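Local coordinates for lactate dehydrogenase (PDB 6CT6), which probably catalyses the NADH-dependent reduction of pyruvate to lactate, and is captured here with NADH and the pyruvate-like inhibitor oxamate, at residues B[82-90]-B[103-114]; B[172-182]-B[194-205]. All coordinates share one frame; numbering follows the deposited sequence.

Contact 1: residues B[82-90]-B[103-114]; sequences IITAGITKI and LLPVNIKIMREV. With NAI (1,4-dihydronicotinamide adenine dinucleotide), chain D.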
loop_
_atom_site.group_PDB
_atom_site.type_symbol
_atom_site.label_atom_id
_atom_site.label_comp_id
_atom_site.label_asym_id
_atom_site.label_seq_id
_atom_site.Cartn_x
_atom_site.Cartn_y
_atom_site.Cartn_z
ATOM N N ILE B 82 5.547 -12.305 -10.101
ATOM C CA ILE B 82 6.261 -11.920 -8.885
ATOM C C ILE B 82 5.755 -12.803 -7.750
ATOM O O ILE B 82 4.555 -12.811 -7.449
ATOM C CB ILE B 82 6.082 -10.430 -8.549
ATOM C CG1 ILE B 82 6.325 -9.558 -9.790
ATOM C CG2 ILE B 82 7.058 -10.034 -7.452
ATOM C CD1 ILE B 82 6.086 -8.066 -9.570
ATOM N N ILE B 83 6.671 -13.533 -7.111
ATOM C CA ILE B 83 6.333 -14.606 -6.178
ATOM C C ILE B 83 6.581 -14.133 -4.753
ATOM O O ILE B 83 7.714 -13.788 -4.391
ATOM C CB ILE B 83 7.145 -15.881 -6.458
ATOM C CG1 ILE B 83 6.870 -16.408 -7.864
ATOM C CG2 ILE B 83 6.817 -16.968 -5.428
ATOM C CD1 ILE B 83 7.919 -17.390 -8.359
ATOM N N THR B 84 5.527 -14.144 -3.937
ATOM C CA THR B 84 5.653 -13.988 -2.495
ATOM C C THR B 84 5.018 -15.155 -1.743
ATOM O O THR B 84 4.823 -15.065 -0.525
ATOM C CB THR B 84 5.029 -12.663 -2.043
ATOM O OG1 THR B 84 3.645 -12.624 -2.405
ATOM C CG2 THR B 84 5.758 -11.471 -2.661
ATOM N N ALA B 85 4.694 -16.242 -2.441
ATOM C CA ALA B 85 4.019 -17.377 -1.826
ATOM C C ALA B 85 4.873 -18.007 -0.732
ATOM O O ALA B 85 6.101 -18.071 -0.834
ATOM C CB ALA B 85 3.690 -18.425 -2.890
ATOM N N GLY B 86 4.213 -18.483 0.313
ATOM C CA GLY B 86 4.889 -19.196 1.377
ATOM C C GLY B 86 4.093 -19.180 2.658
ATOM O O GLY B 86 3.186 -18.369 2.859
ATOM N N ILE B 87 4.434 -20.119 3.538
ATOM C CA ILE B 87 4.013 -20.052 4.933
ATOM C C ILE B 87 5.012 -19.172 5.670
ATOM O O ILE B 87 6.223 -19.414 5.615
ATOM C CB ILE B 87 3.950 -21.455 5.561
ATOM C CG1 ILE B 87 3.132 -22.424 4.695
ATOM C CG2 ILE B 87 3.374 -21.380 6.973
ATOM C CD1 ILE B 87 1.663 -22.072 4.560
ATOM N N THR B 88 4.518 -18.144 6.358
ATOM C CA THR B 88 5.395 -17.158 6.976
ATOM C C THR B 88 5.345 -17.155 8.497
ATOM O O THR B 88 6.045 -16.347 9.116
ATOM C CB THR B 88 5.069 -15.755 6.450
ATOM O OG1 THR B 88 3.764 -15.360 6.887
ATOM C CG2 THR B 88 5.122 -15.738 4.929
ATOM N N LYS B 89 4.555 -18.027 9.120
ATOM C CA LYS B 89 4.614 -18.182 10.566
ATOM C C LYS B 89 4.350 -19.635 10.932
ATOM O O LYS B 89 3.522 -20.304 10.307
ATOM C CB LYS B 89 3.613 -17.275 11.293
ATOM C CG LYS B 89 3.760 -17.328 12.813
ATOM C CD LYS B 89 2.698 -16.520 13.541
ATOM C CE LYS B 89 2.934 -16.553 15.045
ATOM N NZ LYS B 89 2.932 -17.941 15.590
ATOM N N ILE B 90 5.062 -20.109 11.947
ATOM C CA ILE B 90 4.901 -21.467 12.455
ATOM C C ILE B 90 3.768 -21.447 13.478
ATOM O O ILE B 90 3.822 -20.644 14.421
ATOM C CB ILE B 90 6.199 -21.981 13.089
ATOM C CG1 ILE B 90 7.332 -21.975 12.053
ATOM C CG2 ILE B 90 6.005 -23.386 13.654
ATOM C CD1 ILE B 90 8.709 -22.222 12.644
ATOM N N LEU B 103 11.372 -21.740 8.019
ATOM C CA LEU B 103 10.317 -22.397 7.250
ATOM C C LEU B 103 10.806 -22.896 5.895
ATOM O O LEU B 103 9.993 -23.167 5.006
ATOM C CB LEU B 103 9.130 -21.450 7.069
ATOM C CG LEU B 103 8.286 -21.290 8.335
ATOM C CD1 LEU B 103 7.794 -19.861 8.492
ATOM C CD2 LEU B 103 7.117 -22.268 8.330
ATOM N N LEU B 104 12.118 -23.032 5.721
ATOM C CA LEU B 104 12.668 -23.516 4.456
ATOM C C LEU B 104 12.083 -24.852 4.019
ATOM O O LEU B 104 11.697 -24.973 2.846
ATOM C CB LEU B 104 14.196 -23.594 4.581
ATOM C CG LEU B 104 15.000 -23.952 3.329
ATOM C CD1 LEU B 104 16.425 -23.452 3.482
ATOM C CD2 LEU B 104 15.014 -25.453 3.067
ATOM N N PRO B 105 11.998 -25.881 4.871
ATOM C CA PRO B 105 11.477 -27.174 4.394
ATOM C C PRO B 105 10.080 -27.077 3.819
ATOM O O PRO B 105 9.734 -27.840 2.909
ATOM C CB PRO B 105 11.500 -28.048 5.658
ATOM C CG PRO B 105 12.452 -27.374 6.580
ATOM C CD PRO B 105 12.304 -25.914 6.309
ATOM N N VAL B 106 9.266 -26.162 4.335
ATOM C CA VAL B 106 7.895 -26.012 3.860
ATOM C C VAL B 106 7.864 -25.217 2.563
ATOM O O VAL B 106 7.232 -25.616 1.578
ATOM C CB VAL B 106 7.040 -25.338 4.950
ATOM C CG1 VAL B 106 5.593 -25.194 4.492
ATOM C CG2 VAL B 106 7.125 -26.125 6.247
ATOM N N ASN B 107 8.561 -24.085 2.542
ATOM C CA ASN B 107 8.450 -23.166 1.420
ATOM C C ASN B 107 9.209 -23.653 0.192
ATOM O O ASN B 107 8.865 -23.256 -0.925
ATOM C CB ASN B 107 8.925 -21.782 1.864
ATOM C CG ASN B 107 7.930 -21.108 2.799
ATOM O OD1 ASN B 107 6.721 -21.305 2.669
ATOM N ND2 ASN B 107 8.430 -20.335 3.754
ATOM N N ILE B 108 10.210 -24.523 0.359
ATOM C CA ILE B 108 10.860 -25.117 -0.807
ATOM C C ILE B 108 9.847 -25.907 -1.628
ATOM O O ILE B 108 9.889 -25.902 -2.863
ATOM C CB ILE B 108 12.058 -25.992 -0.385
ATOM C CG1 ILE B 108 12.862 -26.425 -1.615
ATOM C CG2 ILE B 108 11.609 -27.215 0.403
ATOM C CD1 ILE B 108 13.903 -25.418 -2.028
ATOM N N LYS B 109 8.914 -26.592 -0.959
ATOM C CA LYS B 109 7.917 -27.372 -1.688
ATOM C C LYS B 109 6.896 -26.467 -2.364
ATOM O O LYS B 109 6.418 -26.776 -3.461
ATOM C CB LYS B 109 7.224 -28.363 -0.748
ATOM C CG LYS B 109 8.150 -29.447 -0.217
ATOM C CD LYS B 109 7.383 -30.675 0.252
ATOM C CE LYS B 109 8.327 -31.723 0.821
ATOM N NZ LYS B 109 9.346 -32.181 -0.165
ATOM N N ILE B 110 6.548 -25.347 -1.728
ATOM C CA ILE B 110 5.652 -24.383 -2.362
ATOM C C ILE B 110 6.304 -23.798 -3.608
ATOM O O ILE B 110 5.663 -23.657 -4.655
ATOM C CB ILE B 110 5.252 -23.286 -1.356
ATOM C CG1 ILE B 110 4.360 -23.881 -0.265
ATOM C CG2 ILE B 110 4.539 -22.131 -2.061
ATOM C CD1 ILE B 110 4.114 -22.957 0.914
ATOM N N MET B 111 7.591 -23.453 -3.516
ATOM C CA MET B 111 8.300 -22.915 -4.674
ATOM C C MET B 111 8.259 -23.877 -5.854
ATOM O O MET B 111 8.242 -23.438 -7.009
ATOM C CB MET B 111 9.752 -22.608 -4.306
ATOM C CG MET B 111 9.932 -21.457 -3.329
ATOM S SD MET B 111 9.290 -19.871 -3.914
ATOM C CE MET B 111 7.636 -19.867 -3.223
ATOM N N ARG B 112 8.240 -25.186 -5.589
ATOM C CA ARG B 112 8.265 -26.158 -6.674
ATOM C C ARG B 112 6.889 -26.353 -7.298
ATOM O O ARG B 112 6.797 -26.608 -8.504
ATOM C CB ARG B 112 8.843 -27.478 -6.162
ATOM C CG ARG B 112 10.341 -27.378 -5.884
ATOM C CD ARG B 112 10.902 -28.586 -5.158
ATOM N NE ARG B 112 12.346 -28.457 -4.950
ATOM C CZ ARG B 112 13.036 -29.102 -4.013
ATOM N NH1 ARG B 112 12.421 -29.925 -3.172
ATOM N NH2 ARG B 112 14.344 -28.916 -3.909
ATOM N N GLU B 113 5.814 -26.226 -6.513
ATOM C CA GLU B 113 4.479 -26.159 -7.102
ATOM C C GLU B 113 4.341 -24.919 -7.982
ATOM O O GLU B 113 3.804 -24.986 -9.093
ATOM C CB GLU B 113 3.410 -26.155 -6.006
ATOM C CG GLU B 113 3.478 -27.319 -5.015
ATOM C CD GLU B 113 3.184 -28.664 -5.654
ATOM O OE1 GLU B 113 2.452 -28.704 -6.664
ATOM O OE2 GLU B 113 3.686 -29.684 -5.139
ATOM N N VAL B 114 4.818 -23.770 -7.494
ATOM C CA VAL B 114 4.737 -22.532 -8.271
ATOM C C VAL B 114 5.530 -22.669 -9.566
ATOM O O VAL B 114 5.043 -22.333 -10.653
ATOM C CB VAL B 114 5.223 -21.334 -7.430
ATOM C CG1 VAL B 114 5.408 -20.086 -8.295
ATOM C CG2 VAL B 114 4.239 -21.044 -6.311
HETATM P PA NAI D . 2.370 -13.032 3.776
HETATM O O1A NAI D . 2.193 -14.214 4.704
HETATM O O2A NAI D . 1.644 -11.740 4.067
HETATM O O5B NAI D . 1.949 -13.519 2.303
HETATM C C5B NAI D . 2.304 -14.816 1.832
HETATM C C4B NAI D . 1.119 -15.366 1.058
HETATM O O4B NAI D . 1.481 -16.509 0.280
HETATM C C3B NAI D . -0.011 -15.810 1.983
HETATM O O3B NAI D . -1.179 -15.033 1.711
HETATM C C2B NAI D . -0.231 -17.275 1.653
HETATM O O2B NAI D . -1.607 -17.657 1.702
HETATM C C1B NAI D . 0.322 -17.335 0.242
HETATM N N9A NAI D . 0.629 -18.691 -0.263
HETATM C C8A NAI D . 1.000 -19.798 0.413
HETATM N N7A NAI D . 1.175 -20.835 -0.453
HETATM C C5A NAI D . 0.906 -20.385 -1.693
HETATM C C6A NAI D . 0.890 -20.930 -3.065
HETATM N N6A NAI D . 1.207 -22.219 -3.307
HETATM N N1A NAI D . 0.548 -20.097 -4.075
HETATM C C2A NAI D . 0.230 -18.805 -3.864
HETATM N N3A NAI D . 0.223 -18.250 -2.644
HETATM C C4A NAI D . 0.546 -18.975 -1.552
HETATM O O3 NAI D . 3.953 -12.737 3.635
HETATM P PN NAI D . 4.606 -11.390 3.020
HETATM O O1N NAI D . 4.755 -10.377 4.130
HETATM O O2N NAI D . 3.871 -11.021 1.753
HETATM O O5D NAI D . 6.079 -11.922 2.642
HETATM C C5D NAI D . 6.217 -12.927 1.644
HETATM C C4D NAI D . 7.650 -13.430 1.538
HETATM O O4D NAI D . 8.548 -12.368 1.191
HETATM C C3D NAI D . 8.136 -14.003 2.860
HETATM O O3D NAI D . 8.838 -15.222 2.603
HETATM C C2D NAI D . 9.075 -12.946 3.393
HETATM O O2D NAI D . 10.072 -13.467 4.272
HETATM C C1D NAI D . 9.658 -12.421 2.092
HETATM N N1N NAI D . 10.359 -11.132 2.158
HETATM C C2N NAI D . 11.403 -11.016 1.337
HETATM C C3N NAI D . 12.164 -9.870 1.261
HETATM C C7N NAI D . 13.320 -9.868 0.304
HETATM O O7N NAI D . 13.392 -10.750 -0.538
HETATM N N7N NAI D . 14.249 -8.926 0.397
HETATM C C4N NAI D . 11.845 -8.668 2.109
HETATM C C5N NAI D . 10.687 -8.910 2.965
HETATM C C6N NAI D . 9.988 -10.117 2.951
#
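The side chain of Asn107 grips the backbone of Ile87 at both ends, tying the first turn of helix 104-121 to the loop that leaves strand 80-83 in the Rossmann-type NAD-binding domain. Asn107 CB points toward the loop, and Asn107 CG, anti to the carbonyl carbon (chi1 -72°), lies 3.7 Å from both Ile87 N and Ile87 O. Asn107 OD1 accepts from Ile87 N at 2.7 Å, in the carbonyl plane and on a lone pair, while also lying close to Gly86 CA. Asn107 ND2 donates to Ile87 O at 3.0 Å, nearly in the plane of its own amide and with a straight N-H (164°). Two bonds to one residue fix the rotation of the amide.

Around these two bonds the packing is mostly apolar. Leu103, at the N-cap position, lays CD1 against the carbonyl oxygen Ile87 O and CD2 against Ile90 CG1, the Leu103 and Ile90 side chains running antiparallel alongside one another. Ile87 CG1 meets Val106 CG1 at 3.7 Å and is crossed at about a right angle by Ile110. Toward the strand, Met111 is kinked at its second and third torsions, which swings CE back to Ile83 CG2, and Ile83 and Val114 meet tip to tip.

The loop between strand and helix also lines the NADH site. Ala85 CB lies 3.5 Å from C4A of the adenine, and Ile110 CG2 approaches its amino nitrogen N6A. Gly86 N makes a weak hydrogen bond to the ribose oxygen O4B. Thr88 OG1 donates to the pyrophosphate oxygen O1A at 2.9 Å.

Contact 2: residues B[172-182]-B[194-205]; sequences LHVSPHDVQGM and LMRYITINGIPI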
loop_
_atom_site.group_PDB
_atom_site.type_symbol
_atom_site.label_atom_id
_atom_site.label_comp_id
_atom_site.label_asym_id
_atom_site.label_seq_id
_atom_site.Cartn_x
_atom_site.Cartn_y
_atom_site.Cartn_z
ATOM N N LEU B 172 24.166 13.051 5.271
ATOM C CA LEU B 172 24.772 14.134 4.502
ATOM C C LEU B 172 23.799 15.245 4.124
ATOM O O LEU B 172 24.241 16.292 3.637
ATOM C CB LEU B 172 25.402 13.573 3.224
ATOM C CG LEU B 172 26.562 12.606 3.441
ATOM C CD1 LEU B 172 26.926 11.904 2.142
ATOM C CD2 LEU B 172 27.768 13.339 4.011
ATOM N N HIS B 173 22.498 15.051 4.326
ATOM C CA HIS B 173 21.487 16.018 3.896
ATOM C C HIS B 173 21.545 16.229 2.382
ATOM O O HIS B 173 21.621 17.354 1.883
ATOM C CB HIS B 173 21.637 17.335 4.659
ATOM C CG HIS B 173 21.452 17.182 6.135
ATOM N ND1 HIS B 173 22.500 16.939 6.997
ATOM C CD2 HIS B 173 20.334 17.199 6.899
ATOM C CE1 HIS B 173 22.038 16.832 8.230
ATOM N NE2 HIS B 173 20.727 16.986 8.198
ATOM N N VAL B 174 21.515 15.114 1.654
ATOM C CA VAL B 174 21.407 15.103 0.204
ATOM C C VAL B 174 20.294 14.134 -0.174
ATOM O O VAL B 174 19.975 13.205 0.573
ATOM C CB VAL B 174 22.741 14.708 -0.471
ATOM C CG1 VAL B 174 23.107 13.267 -0.147
ATOM C CG2 VAL B 174 22.668 14.915 -1.971
ATOM N N SER B 175 19.702 14.358 -1.341
ATOM C CA SER B 175 18.607 13.516 -1.794
ATOM C C SER B 175 19.094 12.087 -2.022
ATOM O O SER B 175 20.200 11.886 -2.540
ATOM C CB SER B 175 18.015 14.068 -3.090
ATOM O OG SER B 175 17.190 13.102 -3.723
ATOM N N PRO B 176 18.293 11.072 -1.671
ATOM C CA PRO B 176 18.668 9.694 -2.029
ATOM C C PRO B 176 18.841 9.502 -3.525
ATOM O O PRO B 176 19.559 8.588 -3.956
ATOM C CB PRO B 176 17.504 8.855 -1.482
ATOM C CG PRO B 176 16.812 9.729 -0.493
ATOM C CD PRO B 176 16.985 11.120 -0.991
ATOM N N HIS B 177 18.185 10.336 -4.334
ATOM C CA HIS B 177 18.387 10.300 -5.780
ATOM C C HIS B 177 19.867 10.338 -6.138
ATOM O O HIS B 177 20.287 9.722 -7.124
ATOM C CB HIS B 177 17.655 11.481 -6.429
ATOM C CG HIS B 177 17.854 11.586 -7.911
ATOM N ND1 HIS B 177 18.984 12.139 -8.475
ATOM C CD2 HIS B 177 17.060 11.218 -8.943
ATOM C CE1 HIS B 177 18.880 12.101 -9.791
ATOM N NE2 HIS B 177 17.720 11.549 -10.101
ATOM N N ASP B 178 20.672 11.038 -5.342
ATOM C CA ASP B 178 22.077 11.262 -5.652
ATOM C C ASP B 178 23.019 10.460 -4.760
ATOM O O ASP B 178 24.223 10.739 -4.734
ATOM C CB ASP B 178 22.386 12.756 -5.554
ATOM C CG ASP B 178 21.476 13.586 -6.437
ATOM O OD1 ASP B 178 21.325 13.231 -7.624
ATOM O OD2 ASP B 178 20.896 14.580 -5.946
ATOM N N VAL B 179 22.505 9.477 -4.026
ATOM C CA VAL B 179 23.324 8.543 -3.264
ATOM C C VAL B 179 23.312 7.220 -4.015
ATOM O O VAL B 179 22.269 6.560 -4.109
ATOM C CB VAL B 179 22.816 8.365 -1.827
ATOM C CG1 VAL B 179 23.701 7.382 -1.067
ATOM C CG2 VAL B 179 22.760 9.703 -1.107
ATOM N N GLN B 180 24.465 6.831 -4.553
ATOM C CA GLN B 180 24.637 5.517 -5.157
ATOM C C GLN B 180 25.216 4.575 -4.112
ATOM O O GLN B 180 26.216 4.902 -3.462
ATOM C CB GLN B 180 25.550 5.579 -6.383
ATOM C CG GLN B 180 24.981 6.344 -7.575
ATOM C CD GLN B 180 24.971 7.848 -7.371
ATOM O OE1 GLN B 180 25.962 8.437 -6.937
ATOM N NE2 GLN B 180 23.845 8.479 -7.684
ATOM N N GLY B 181 24.579 3.417 -3.944
ATOM C CA GLY B 181 24.968 2.476 -2.912
ATOM C C GLY B 181 24.528 1.065 -3.235
ATOM O O GLY B 181 23.453 0.869 -3.812
ATOM N N MET B 182 25.339 0.069 -2.875
ATOM C CA MET B 182 25.048 -1.320 -3.204
ATOM C C MET B 182 25.282 -2.220 -2.000
ATOM O O MET B 182 26.265 -2.054 -1.269
ATOM C CB MET B 182 25.908 -1.801 -4.372
ATOM C CG MET B 182 25.592 -1.120 -5.688
ATOM S SD MET B 182 26.565 -1.780 -7.052
ATOM C CE MET B 182 28.165 -1.065 -6.678
ATOM N N LEU B 194 28.653 -2.416 0.343
ATOM C CA LEU B 194 29.928 -2.062 -0.284
ATOM C C LEU B 194 30.235 -0.596 0.002
ATOM O O LEU B 194 30.046 0.292 -0.831
ATOM C CB LEU B 194 29.880 -2.347 -1.779
ATOM C CG LEU B 194 29.874 -3.821 -2.184
ATOM C CD1 LEU B 194 29.651 -3.959 -3.683
ATOM C CD2 LEU B 194 31.173 -4.501 -1.780
ATOM N N MET B 195 30.745 -0.352 1.213
ATOM C CA MET B 195 30.985 1.017 1.654
ATOM C C MET B 195 31.992 1.729 0.762
ATOM O O MET B 195 31.950 2.960 0.642
ATOM C CB MET B 195 31.464 1.020 3.106
ATOM C CG MET B 195 30.571 0.233 4.057
ATOM S SD MET B 195 28.823 0.683 3.938
ATOM C CE MET B 195 28.792 2.203 4.882
ATOM N N ARG B 196 32.896 0.982 0.122
ATOM C CA ARG B 196 33.907 1.605 -0.726
ATOM C C ARG B 196 33.303 2.166 -2.007
ATOM O O ARG B 196 33.858 3.105 -2.590
ATOM C CB ARG B 196 35.004 0.591 -1.059
ATOM C CG ARG B 196 36.072 1.108 -2.017
ATOM C CD ARG B 196 37.272 0.168 -2.082
ATOM N NE ARG B 196 36.999 -1.058 -2.830
ATOM C CZ ARG B 196 37.187 -1.210 -4.139
ATOM N NH1 ARG B 196 37.643 -0.208 -4.876
ATOM N NH2 ARG B 196 36.912 -2.374 -4.718
ATOM N N TYR B 197 32.176 1.617 -2.455
ATOM C CA TYR B 197 31.559 1.998 -3.718
ATOM C C TYR B 197 30.456 3.042 -3.559
ATOM O O TYR B 197 29.813 3.396 -4.553
ATOM C CB TYR B 197 30.988 0.764 -4.422
ATOM C CG TYR B 197 31.996 -0.075 -5.184
ATOM C CD1 TYR B 197 32.349 0.245 -6.490
ATOM C CD2 TYR B 197 32.566 -1.207 -4.613
ATOM C CE1 TYR B 197 33.255 -0.526 -7.200
ATOM C CE2 TYR B 197 33.475 -1.985 -5.317
ATOM C CZ TYR B 197 33.812 -1.639 -6.610
ATOM O OH TYR B 197 34.713 -2.403 -7.319
ATOM N N ILE B 198 30.215 3.542 -2.345
ATOM C CA ILE B 198 29.209 4.584 -2.164
ATOM C C ILE B 198 29.695 5.851 -2.848
ATOM O O ILE B 198 30.830 6.294 -2.628
ATOM C CB ILE B 198 28.940 4.845 -0.673
ATOM C CG1 ILE B 198 28.381 3.594 0.017
ATOM C CG2 ILE B 198 27.974 6.028 -0.502
ATOM C CD1 ILE B 198 28.317 3.726 1.534
ATOM N N THR B 199 28.840 6.449 -3.677
ATOM C CA THR B 199 29.162 7.725 -4.296
ATOM C C THR B 199 28.007 8.701 -4.129
ATOM O O THR B 199 26.841 8.308 -4.016
ATOM C CB THR B 199 29.494 7.589 -5.793
ATOM O OG1 THR B 199 28.330 7.185 -6.525
ATOM C CG2 THR B 199 30.619 6.584 -6.015
ATOM N N ILE B 200 28.358 9.981 -4.102
ATOM C CA ILE B 200 27.404 11.077 -4.141
ATOM C C ILE B 200 27.521 11.685 -5.536
ATOM O O ILE B 200 28.477 12.411 -5.836
ATOM C CB ILE B 200 27.670 12.112 -3.043
ATOM C CG1 ILE B 200 27.830 11.438 -1.673
ATOM C CG2 ILE B 200 26.556 13.153 -3.015
ATOM C CD1 ILE B 200 26.651 10.579 -1.232
ATOM N N ASN B 201 26.553 11.379 -6.397
ATOM C CA ASN B 201 26.613 11.729 -7.816
ATOM C C ASN B 201 27.968 11.363 -8.423
ATOM O O ASN B 201 28.577 12.137 -9.164
ATOM C CB ASN B 201 26.313 13.210 -8.037
ATOM C CG ASN B 201 26.057 13.530 -9.495
ATOM O OD1 ASN B 201 25.307 12.824 -10.167
ATOM N ND2 ASN B 201 26.705 14.578 -10.001
ATOM N N GLY B 202 28.437 10.154 -8.113
ATOM C CA GLY B 202 29.697 9.675 -8.642
ATOM C C GLY B 202 30.923 10.106 -7.865
ATOM O O GLY B 202 32.022 9.606 -8.147
ATOM N N ILE B 203 30.778 11.013 -6.904
ATOM C CA ILE B 203 31.880 11.456 -6.055
ATOM C C ILE B 203 32.111 10.404 -4.975
ATOM O O ILE B 203 31.187 10.114 -4.202
ATOM C CB ILE B 203 31.577 12.825 -5.424
ATOM C CG1 ILE B 203 31.150 13.836 -6.497
ATOM C CG2 ILE B 203 32.788 13.338 -4.648
ATOM C CD1 ILE B 203 30.490 15.074 -5.933
ATOM N N PRO B 204 33.303 9.813 -4.867
ATOM C CA PRO B 204 33.527 8.806 -3.822
ATOM C C PRO B 204 33.202 9.344 -2.435
ATOM O O PRO B 204 33.537 10.479 -2.090
ATOM C CB PRO B 204 35.015 8.472 -3.967
ATOM C CG PRO B 204 35.326 8.772 -5.384
ATOM C CD PRO B 204 34.487 9.967 -5.732
ATOM N N ILE B 205 32.543 8.507 -1.629
ATOM C CA ILE B 205 32.193 8.903 -0.269
ATOM C C ILE B 205 33.440 9.271 0.522
ATOM O O ILE B 205 33.379 10.083 1.453
ATOM C CB ILE B 205 31.391 7.779 0.425
ATOM C CG1 ILE B 205 30.865 8.237 1.787
ATOM C CG2 ILE B 205 32.236 6.517 0.577
ATOM C CD1 ILE B 205 29.774 9.282 1.701
HETATM O O HOH W 1 23.420 11.409 -8.714
HETATM O O HOH W 2 28.037 0.919 -2.565
#
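Gln180 OE1 takes two hydrogen bonds from the opposing hairpin. Thr199 OG1 donates to Gln180 OE1 at 2.7 Å, in the carbonyl plane and on a lone pair, whereas Gly202 N approaches the same oxygen at 3.2 Å from above that plane. The bend at chi2 (73°) folds the glutamine over its neighbour strand and brings the amide to the turn. On its other arm, NE2 donates to a water that in turn donates to Asp178 OD1 and Asn201 OD1, linking three side chains. Asp178 OD1 also accepts from His177 ND1, which meets it from above the carboxylate plane although the oxygen lies in the plane of the imidazole.

Beneath these groups, Gln180 and Thr199 form an antiparallel hydrogen-bonded pair, with Gln180 N 2.8 Å from Thr199 O and the return bond running from Thr199 N to Gln180 O. Val179 and Ile200 are the adjoining non-hydrogen-bonded pair. Farther along, Leu194 N points almost straight at Met182 O (2.9 Å), and a second water joins Met182 N to Leu194 O.

On the face carrying Val179 and Ile200, the two side chains run alongside each other in the same direction. Ile200 CD1 touches Val179 CG2 and packs 3.6 Å from Leu172 CD1, which also reaches Ile205 CD1; Phe208 adds to this apolar cluster. On the side carrying Gln180, Met182 CE rests near Tyr197 CB. Residues 199-204 form a tight beta hairpin closed by a type I' turn from Ile200 to Ile203, and strand 179-184 extends it into the small antiparallel sheet of the alpha/beta C-terminal domain.

Contact 1 and contact 2 flank the centre of the subunit, their own centres 35 Å apart and their nearest atoms about 20 Å apart, so they do not touch. Contact 1 belongs to the NAD-binding domain and contacts the adenosine and pyrophosphate portions of NADH; the side chain of Thr88 is still about 10 Å from the bound oxamate. Contact 2 belongs to the C-terminal domain, where Met195 touches a bound glucose and the side chain of Leu194 is about 7 Å from that sugar. Residues 175-177 of contact 2 also pack on Asp61 and Asn62 of the second subunit, whereas no other protein chain of the assembly touches contact 1.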